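Local coordinates for conserved protein (Methanothermobacter thermautotrophicus, PDB 1I36) that is of unknown function but binds NADP through a Rossmann-type domain and resembles 3-hydroxyacid dehydrogenases, so it is probably an NADP-dependent oxidoreductase, at residues A[37-40]-A[41-45]; A[47-50]-A[51-55]; A[149-152]-A[153-156]; A[132-135]-A[136-139]. The protein carries 1 engineered substitution. All blocks are in the same frame, centred on the assembly; numbering follows the deposited sequence.

Contact 1 of 4, residues A[37-40]-A[41-45]; sequences TIER and ARTVG. With NAP (NADP nicotinamide-adenine-dinucleotide phosphate), chain C.
Helix 35-44 of the Rossmann-type NADP-binding domain follows strand 25-28, and its first turn faces the 2'-phosphate of the cofactor. Two side chains meet one turn apart where Ile38 and Arg42 run side by side. The CG2 methyl of Ile38 sits over the centre of one face of the Arg42 guanidinium, 3.5 Å from CZ of Arg42. CG2 lies anti to the backbone N (CG1 has chi1 -65°), which turns this methyl along the helix toward Arg42. NE of Arg42 forms a salt bridge with Glu48. One residue further along, Thr43 OG1 donates to Glu39 O at 2.9 Å. Thr43 N donates to the same oxygen, also at 2.9 Å. The two donors come from opposite faces of the carbonyl plane, with OG1 well above it. Ordinary helical bonds run beside these, such as Ala41 N to Thr37 O at 3.0 Å. Thr37 OG1 lies 2.6 Å from O1X of the NADP phosphate and 3.0 Å from the ribose O3B. It has one proton for the two acceptors. Arg33 and Ser34 also bind the cofactor nearby. A hydroxyl placed against a phosphate oxygen is consistent with selection of NADP over NAD.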
# COMPACT_ATOMS: atom_id res chain seq x y z
N THR A 37 -13.18 29.40 -23.70
CA THR A 37 -13.20 28.26 -24.62
C THR A 37 -12.94 28.71 -26.05
O THR A 37 -12.18 28.07 -26.79
CB THR A 37 -14.54 27.48 -24.52
OG1 THR A 37 -14.60 26.80 -23.26
CG2 THR A 37 -14.68 26.47 -25.66
N ILE A 38 -13.56 29.83 -26.44
CA ILE A 38 -13.39 30.39 -27.79
C ILE A 38 -11.93 30.81 -27.93
O ILE A 38 -11.31 30.61 -28.98
CB ILE A 38 -14.34 31.62 -28.03
CG1 ILE A 38 -15.80 31.17 -28.00
CG2 ILE A 38 -14.05 32.27 -29.38
CD1 ILE A 38 -16.82 32.31 -28.02
N GLU A 39 -11.35 31.29 -26.84
CA GLU A 39 -9.96 31.73 -26.84
C GLU A 39 -8.99 30.54 -26.99
O GLU A 39 -8.03 30.62 -27.75
CB GLU A 39 -9.67 32.54 -25.58
CG GLU A 39 -8.31 33.23 -25.55
CD GLU A 39 -8.04 34.12 -26.77
OE1 GLU A 39 -9.01 34.70 -27.34
OE2 GLU A 39 -6.85 34.24 -27.15
N ARG A 40 -9.24 29.45 -26.27
CA ARG A 40 -8.37 28.28 -26.39
C ARG A 40 -8.42 27.76 -27.83
O ARG A 40 -7.38 27.45 -28.42
CB ARG A 40 -8.84 27.15 -25.47
CG ARG A 40 -8.70 27.37 -24.00
CD ARG A 40 -9.36 26.15 -23.35
NE ARG A 40 -9.45 26.21 -21.90
CZ ARG A 40 -8.43 26.03 -21.08
NH1 ARG A 40 -7.22 25.77 -21.57
NH2 ARG A 40 -8.61 26.11 -19.77
N ALA A 41 -9.63 27.70 -28.38
CA ALA A 41 -9.86 27.23 -29.74
C ALA A 41 -9.09 28.04 -30.79
O ALA A 41 -8.52 27.48 -31.72
CB ALA A 41 -11.35 27.26 -30.05
N ARG A 42 -9.10 29.36 -30.63
CA ARG A 42 -8.41 30.23 -31.58
C ARG A 42 -6.90 30.26 -31.37
O ARG A 42 -6.15 30.50 -32.33
CB ARG A 42 -9.06 31.62 -31.58
CG ARG A 42 -10.51 31.52 -32.01
CD ARG A 42 -11.20 32.85 -32.26
NE ARG A 42 -12.52 32.59 -32.84
CZ ARG A 42 -13.59 33.36 -32.69
NH1 ARG A 42 -13.51 34.48 -31.98
NH2 ARG A 42 -14.75 32.98 -33.20
N THR A 43 -6.44 30.00 -30.14
CA THR A 43 -5.01 29.94 -29.84
C THR A 43 -4.43 28.70 -30.56
O THR A 43 -3.31 28.74 -31.10
CB THR A 43 -4.75 29.79 -28.32
OG1 THR A 43 -5.15 30.98 -27.65
CG2 THR A 43 -3.26 29.54 -28.04
N VAL A 44 -5.19 27.60 -30.54
CA VAL A 44 -4.79 26.36 -31.18
C VAL A 44 -4.96 26.46 -32.69
O VAL A 44 -4.14 25.92 -33.44
CB VAL A 44 -5.60 25.14 -30.63
CG1 VAL A 44 -5.30 23.85 -31.43
CG2 VAL A 44 -5.27 24.91 -29.16
N GLY A 45 -5.99 27.18 -33.14
CA GLY A 45 -6.25 27.31 -34.57
C GLY A 45 -7.15 26.22 -35.12
O GLY A 45 -6.96 25.74 -36.25
PA NAP C . -12.48 22.39 -18.78
O1A NAP C . -13.43 22.06 -17.74
O2A NAP C . -11.04 22.49 -18.88
O5B NAP C . -13.13 22.07 -20.29
C5B NAP C . -14.51 21.47 -20.64
C4B NAP C . -14.90 22.45 -21.64
O4B NAP C . -16.29 21.73 -22.05
C3B NAP C . -15.60 23.46 -21.51
O3B NAP C . -14.59 24.01 -22.25
C2B NAP C . -16.91 24.06 -21.87
O2B NAP C . -17.29 25.03 -22.58
C1B NAP C . -17.26 22.79 -22.38
N9A NAP C . -18.64 22.42 -22.02
C8A NAP C . -19.46 22.42 -20.89
N7A NAP C . -20.68 22.03 -21.17
C5A NAP C . -20.69 21.75 -22.52
C6A NAP C . -21.70 21.29 -23.42
N6A NAP C . -22.95 21.05 -23.02
N1A NAP C . -21.36 21.11 -24.76
C2A NAP C . -20.09 21.36 -25.19
N3A NAP C . -19.09 21.80 -24.40
C4A NAP C . -19.46 21.97 -23.06
O3 NAP C . -12.26 20.75 -18.52
PN NAP C . -10.99 19.66 -18.82
O1N NAP C . -9.96 19.83 -17.74
O2N NAP C . -10.62 19.96 -20.21
O5D NAP C . -11.49 18.16 -18.81
C5D NAP C . -12.47 17.68 -19.76
C4D NAP C . -12.92 16.29 -19.33
O4D NAP C . -11.86 15.31 -19.14
C3D NAP C . -13.70 16.26 -17.99
O3D NAP C . -14.84 15.35 -17.95
C2D NAP C . -12.69 15.89 -16.95
O2D NAP C . -13.26 15.29 -15.82
C1D NAP C . -11.74 14.97 -17.75
N1N NAP C . -10.37 14.92 -17.23
C2N NAP C . -9.60 16.09 -17.16
C3N NAP C . -8.27 15.94 -16.65
C7N NAP C . -7.36 17.07 -16.53
O7N NAP C . -6.20 16.91 -16.09
N7N NAP C . -7.73 18.32 -16.88
C4N NAP C . -7.82 14.65 -16.27
C5N NAP C . -8.58 13.54 -16.34
C6N NAP C . -9.85 13.67 -16.83
P2B NAP C . -17.54 26.41 -21.67
O1X NAP C . -16.22 26.97 -21.22
O2X NAP C . -18.20 27.21 -22.66
O3X NAP C . -18.30 25.99 -20.51

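Contact 2 of 4, residues A[47-50]-A[51-55]; sequences TETS and EEDVY
Thr49 and Asp53 meet across the start of helix 51-55, their side chains crossing at about a right angle. Thr49 OG1 donates to Asp53 OD2 at 2.5 Å, and OD2 accepts with its anti lone pair, the one turned from OD1. Both groups are set by their first torsions. OG1 of Thr49 is anti to its own backbone N (chi1 -172°), which puts the hydroxyl on the side of the helix. CG of Asp53 is likewise anti to N, and this swings the carboxylate back toward Thr49. OD1 of Asp53 forms a salt bridge with Arg2, so the carboxylate is gripped at both oxygens. The CG2 methyl of Thr49 rests 3.8 Å from CG2 of Val54. Ser50 has its OG between the backbone N and the carbonyl carbon (chi1 73°). From there OG accepts from Asp53 N at 3.1 Å. Ser50 O takes Val54 N at 3.2 Å. Within the helix, Tyr55 OH donates to Glu51 OE2 at 2.7 Å, and Glu51 O lies over the centre of the Tyr55 ring. Arg75 of helix 69-77 packs against both of these side chains. The serine is a classical N-cap, placed where strand 47-48 of the Rossmann-type sheet gives way to helix 51-55.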
# COMPACT_ATOMS: atom_id res chain seq x y z
N THR A 47 -10.59 24.38 -36.60
CA THR A 47 -11.58 24.78 -37.58
C THR A 47 -12.91 24.93 -36.86
O THR A 47 -13.38 24.00 -36.22
CB THR A 47 -11.67 23.74 -38.71
OG1 THR A 47 -10.44 23.74 -39.45
CG2 THR A 47 -12.83 24.05 -39.64
N GLU A 48 -13.50 26.12 -36.94
CA GLU A 48 -14.78 26.40 -36.30
C GLU A 48 -15.88 25.97 -37.24
O GLU A 48 -15.93 26.40 -38.39
CB GLU A 48 -14.87 27.88 -35.95
CG GLU A 48 -13.82 28.22 -34.90
CD GLU A 48 -13.63 29.70 -34.64
OE1 GLU A 48 -14.56 30.51 -34.90
OE2 GLU A 48 -12.54 30.06 -34.16
N THR A 49 -16.80 25.16 -36.75
CA THR A 49 -17.85 24.63 -37.60
C THR A 49 -19.14 24.37 -36.84
O THR A 49 -19.26 24.72 -35.68
CB THR A 49 -17.34 23.35 -38.25
OG1 THR A 49 -18.28 22.92 -39.25
CG2 THR A 49 -17.16 22.25 -37.20
N SER A 50 -20.12 23.74 -37.50
CA SER A 50 -21.39 23.47 -36.83
C SER A 50 -21.27 22.23 -35.95
O SER A 50 -20.36 21.42 -36.12
CB SER A 50 -22.51 23.27 -37.85
OG SER A 50 -22.40 22.02 -38.52
N GLU A 51 -22.21 22.09 -35.03
CA GLU A 51 -22.26 20.97 -34.10
C GLU A 51 -22.35 19.67 -34.89
O GLU A 51 -21.61 18.73 -34.62
CB GLU A 51 -23.48 21.14 -33.18
CG GLU A 51 -23.66 20.12 -32.07
CD GLU A 51 -25.04 20.24 -31.40
OE1 GLU A 51 -25.59 21.36 -31.40
OE2 GLU A 51 -25.57 19.23 -30.89
N GLU A 52 -23.22 19.64 -35.90
CA GLU A 52 -23.39 18.46 -36.74
C GLU A 52 -22.18 18.12 -37.60
O GLU A 52 -21.94 16.94 -37.89
CB GLU A 52 -24.67 18.55 -37.56
CG GLU A 52 -25.89 18.09 -36.73
CD GLU A 52 -27.22 18.23 -37.45
OE1 GLU A 52 -27.35 17.75 -38.62
OE2 GLU A 52 -28.15 18.79 -36.83
N ASP A 53 -21.40 19.12 -37.97
CA ASP A 53 -20.21 18.87 -38.76
C ASP A 53 -19.17 18.15 -37.87
O ASP A 53 -18.47 17.25 -38.33
CB ASP A 53 -19.64 20.17 -39.33
CG ASP A 53 -18.51 19.93 -40.32
OD1 ASP A 53 -18.49 18.88 -40.98
OD2 ASP A 53 -17.61 20.79 -40.43
N VAL A 54 -19.14 18.51 -36.59
CA VAL A 54 -18.22 17.90 -35.63
C VAL A 54 -18.53 16.42 -35.56
O VAL A 54 -17.65 15.59 -35.77
CB VAL A 54 -18.39 18.52 -34.22
CG1 VAL A 54 -17.56 17.74 -33.17
CG2 VAL A 54 -17.94 19.95 -34.26
N TYR A 55 -19.82 16.10 -35.41
CA TYR A 55 -20.30 14.72 -35.31
C TYR A 55 -20.00 13.89 -36.52
O TYR A 55 -20.09 12.67 -36.43
CB TYR A 55 -21.83 14.65 -35.06
CG TYR A 55 -22.30 15.41 -33.84
CD1 TYR A 55 -21.44 15.65 -32.75
CD2 TYR A 55 -23.61 15.88 -33.74
CE1 TYR A 55 -21.89 16.33 -31.60
CE2 TYR A 55 -24.07 16.56 -32.60
CZ TYR A 55 -23.20 16.78 -31.54
OH TYR A 55 -23.66 17.43 -30.42

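Contact 3 of 4, residues A[149-152]-A[153-156]; sequences GREP and GDAS
Asp154 turns its carboxylate back over the loop before its helix, where OD2 takes two backbone amides. Arg150 N donates to Asp154 OD2 at 2.7 Å, along the anti lone pair and nearly straight. Glu151 N donates to the same oxygen at 3.0 Å, equally straight, but from above the carboxylate plane. CG of Asp154 is anti to its carbonyl carbon (chi1 -65°), which directs the group toward these two N-H bonds. Water 1 lies 3.1 Å from Asp154 OD2 and accepts from Arg150 NE at 3.2 Å, so the guanidinium meets the carboxylate through a solvent molecule. Water 2 lies 2.7 Å from Asp154 OD1 and also reaches Pro152 O.

The backbone from Glu151 to Asp154 is a type II beta turn, with Asp154 N donating to Glu151 O at 3.1 Å. It leads from strand 144-147, at one edge of the sheet, into the long helix 154-182. Gly153 is the N-cap residue and has the positive phi (107°) expected at the third position of such a turn. Its N-H makes a weak hydrogen bond to Asp109. Ser128 OG is hydrogen-bonded to Glu151 O in the turn and to Ala155 N in the helix.

The Glu151 and Asp154 carboxylate planes are almost parallel, but the like-charged oxygens stay apart. The CG methylene of Glu151 is the part that comes near, 3.6 Å from Asp154 OD2. Gly149 packs its CA against the same oxygen. At the subunit interface, Gly149 N donates to Asp188 of the second subunit, and Leu185 of that subunit packs on Asp154.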
# COMPACT_ATOMS: atom_id res chain seq x y z
N GLY A 149 -8.43 -3.78 -21.30
CA GLY A 149 -9.78 -4.30 -21.17
C GLY A 149 -10.38 -4.76 -22.49
O GLY A 149 -9.65 -5.08 -23.43
N ARG A 150 -11.71 -4.80 -22.56
CA ARG A 150 -12.39 -5.25 -23.78
C ARG A 150 -13.59 -4.40 -24.19
O ARG A 150 -13.88 -4.26 -25.35
CB ARG A 150 -12.91 -6.68 -23.59
CG ARG A 150 -11.86 -7.73 -23.27
CD ARG A 150 -12.50 -9.10 -23.09
NE ARG A 150 -13.47 -9.14 -21.99
CZ ARG A 150 -14.21 -10.21 -21.68
NH1 ARG A 150 -14.10 -11.33 -22.39
NH2 ARG A 150 -15.07 -10.15 -20.67
N GLU A 151 -14.26 -3.79 -23.21
CA GLU A 151 -15.47 -3.04 -23.53
C GLU A 151 -15.56 -1.70 -22.83
O GLU A 151 -14.74 -1.40 -21.98
CB GLU A 151 -16.69 -3.93 -23.18
CG GLU A 151 -16.63 -4.57 -21.81
CD GLU A 151 -17.81 -5.52 -21.54
OE1 GLU A 151 -18.01 -6.49 -22.30
OE2 GLU A 151 -18.53 -5.28 -20.56
N PRO A 152 -16.50 -0.84 -23.26
CA PRO A 152 -16.65 0.48 -22.63
C PRO A 152 -16.83 0.29 -21.13
O PRO A 152 -17.55 -0.61 -20.72
CB PRO A 152 -17.94 1.01 -23.26
CG PRO A 152 -17.78 0.46 -24.71
CD PRO A 152 -17.43 -0.99 -24.40
N GLY A 153 -16.16 1.11 -20.33
CA GLY A 153 -16.26 0.96 -18.90
C GLY A 153 -14.97 0.36 -18.30
O GLY A 153 -14.61 0.70 -17.17
N ASP A 154 -14.26 -0.48 -19.07
CA ASP A 154 -13.03 -1.10 -18.55
C ASP A 154 -11.92 -0.12 -18.27
O ASP A 154 -11.35 -0.14 -17.18
CB ASP A 154 -12.52 -2.24 -19.44
CG ASP A 154 -13.47 -3.42 -19.49
OD1 ASP A 154 -14.35 -3.54 -18.62
OD2 ASP A 154 -13.32 -4.25 -20.40
N ALA A 155 -11.66 0.80 -19.21
CA ALA A 155 -10.61 1.81 -19.01
C ALA A 155 -10.89 2.71 -17.79
O ALA A 155 -10.00 2.98 -16.98
CB ALA A 155 -10.46 2.64 -20.28
N SER A 156 -12.13 3.21 -17.69
CA SER A 156 -12.53 4.02 -16.56
C SER A 156 -12.43 3.21 -15.25
O SER A 156 -12.04 3.75 -14.21
CB SER A 156 -13.95 4.58 -16.76
OG SER A 156 -13.85 5.59 -17.78
O HOH W 1 -13.29 -7.18 -19.50
O HOH W 2 -16.92 -2.79 -18.45

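Contact 4 of 4, residues A[132-135]-A[136-139]; sequences AEEF and MKLN
Helix 132-136 joins strand 124-128 to strand 144-147 at the far end of the mixed sheet of the Rossmann-type domain, and here its last turn tightens into a 3-10 segment. The change shows in the backbone bonds. Met136 N still donates to Ala132 O, four residues back, at 2.9 Å. Lys137 N then has a weak bond to Glu133 O and a better-angled one to Glu134 O at 3.3 Å. Leu138 N donates only three residues back, to Phe135 O, at 2.9 Å. In both three-residue bonds the donor stands well above the carbonyl plane.

The solvent side carries a salt bridge. Glu134 OE1 meets Lys137 NZ at 2.8 Å, on the syn side and somewhat out of the carboxylate plane. The glutamate chain bends at chi2 (63°), which folds its carboxylate along the helix surface. The lysine is extended, so its CD and CE methylenes lie against the same carboxylate before the ammonium group reaches it. This attraction spans the turn at which the helix narrows.

The sheet side is apolar. Phe135 has CG anti to the backbone N (chi1 169°) and sends its ring inward, onto Ile145, Val85, Val108 and Ala110 of the strands. Met136 packs beside it on Ile145 and Val147. Within the 3-10 segment, Asn139 OD1 accepts from Ile145 N, which ties it to the next strand. The Leu138 side chain crosses the Phe135 side chain at about a right angle, and its CD1 methyl lies 3.8 Å from CE1 of the ring.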
# COMPACT_ATOMS: atom_id res chain seq x y z
N ALA A 132 -11.32 0.44 -29.76
CA ALA A 132 -10.20 1.09 -29.07
C ALA A 132 -8.92 1.12 -29.93
O ALA A 132 -8.16 2.13 -29.96
CB ALA A 132 -9.94 0.37 -27.70
N GLU A 133 -8.66 0.02 -30.62
CA GLU A 133 -7.51 -0.09 -31.51
C GLU A 133 -7.56 0.98 -32.60
O GLU A 133 -6.54 1.52 -33.00
CB GLU A 133 -7.48 -1.45 -32.20
CG GLU A 133 -7.08 -2.61 -31.34
CD GLU A 133 -6.89 -3.86 -32.19
OE1 GLU A 133 -6.13 -3.80 -33.19
OE2 GLU A 133 -7.53 -4.90 -31.88
N GLU A 134 -8.77 1.30 -33.06
CA GLU A 134 -8.93 2.30 -34.09
C GLU A 134 -8.59 3.71 -33.56
O GLU A 134 -7.96 4.52 -34.25
CB GLU A 134 -10.34 2.22 -34.67
CG GLU A 134 -10.64 3.16 -35.85
CD GLU A 134 -9.81 2.91 -37.09
OE1 GLU A 134 -9.38 1.74 -37.33
OE2 GLU A 134 -9.58 3.90 -37.84
N PHE A 135 -8.96 3.98 -32.30
CA PHE A 135 -8.66 5.27 -31.66
C PHE A 135 -7.12 5.33 -31.48
O PHE A 135 -6.52 6.38 -31.65
CB PHE A 135 -9.36 5.29 -30.29
CG PHE A 135 -8.93 6.44 -29.39
CD1 PHE A 135 -8.96 7.76 -29.83
CD2 PHE A 135 -8.50 6.18 -28.09
CE1 PHE A 135 -8.58 8.79 -29.00
CE2 PHE A 135 -8.12 7.20 -27.25
CZ PHE A 135 -8.15 8.51 -27.70
N MET A 136 -6.52 4.19 -31.14
CA MET A 136 -5.08 4.10 -30.89
C MET A 136 -4.22 4.49 -32.12
O MET A 136 -3.04 4.84 -31.97
CB MET A 136 -4.70 2.72 -30.37
CG MET A 136 -3.29 2.68 -29.70
SD MET A 136 -2.88 1.07 -29.03
CE MET A 136 -1.06 1.15 -29.04
N LYS A 137 -4.81 4.46 -33.31
CA LYS A 137 -4.12 4.89 -34.52
C LYS A 137 -3.71 6.37 -34.39
O LYS A 137 -2.78 6.80 -35.07
CB LYS A 137 -5.03 4.69 -35.74
CG LYS A 137 -5.12 3.22 -36.13
CD LYS A 137 -6.01 2.96 -37.35
CE LYS A 137 -5.98 1.47 -37.69
NZ LYS A 137 -6.99 1.09 -38.73
N LEU A 138 -4.37 7.13 -33.52
CA LEU A 138 -4.00 8.54 -33.31
C LEU A 138 -2.58 8.65 -32.71
O LEU A 138 -2.03 9.75 -32.61
CB LEU A 138 -5.03 9.27 -32.43
CG LEU A 138 -6.40 9.47 -33.12
CD1 LEU A 138 -7.36 10.31 -32.27
CD2 LEU A 138 -6.20 10.13 -34.47
N ASN A 139 -2.01 7.53 -32.29
CA ASN A 139 -0.62 7.55 -31.79
C ASN A 139 0.31 8.00 -32.94
O ASN A 139 1.34 8.62 -32.69
CB ASN A 139 -0.20 6.16 -31.30
CG ASN A 139 -0.71 5.86 -29.91
OD1 ASN A 139 -1.33 6.72 -29.29
ND2 ASN A 139 -0.41 4.65 -29.39

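The four contacts follow one another along the chain in the order 1, 2, 4, 3. Contacts 1 and 2 touch: Arg42 NE and Glu48 OE2 form a salt bridge of 2.9 Å that joins helix 35-44 to the strand after it. Contact 1 touches the cofactor itself, through Thr37. In contact 2 the side chain of Glu51 is about 8 Å from NADP and lies near Arg75, another binding residue. Contacts 4 and 3 come before and after strand 144-147 in the chain, with centres 15 Å and nearest atoms about 7 Å apart. The Phe135 side chain of contact 4 is about 12 Å from NADP. Contact 3 instead reaches the second subunit.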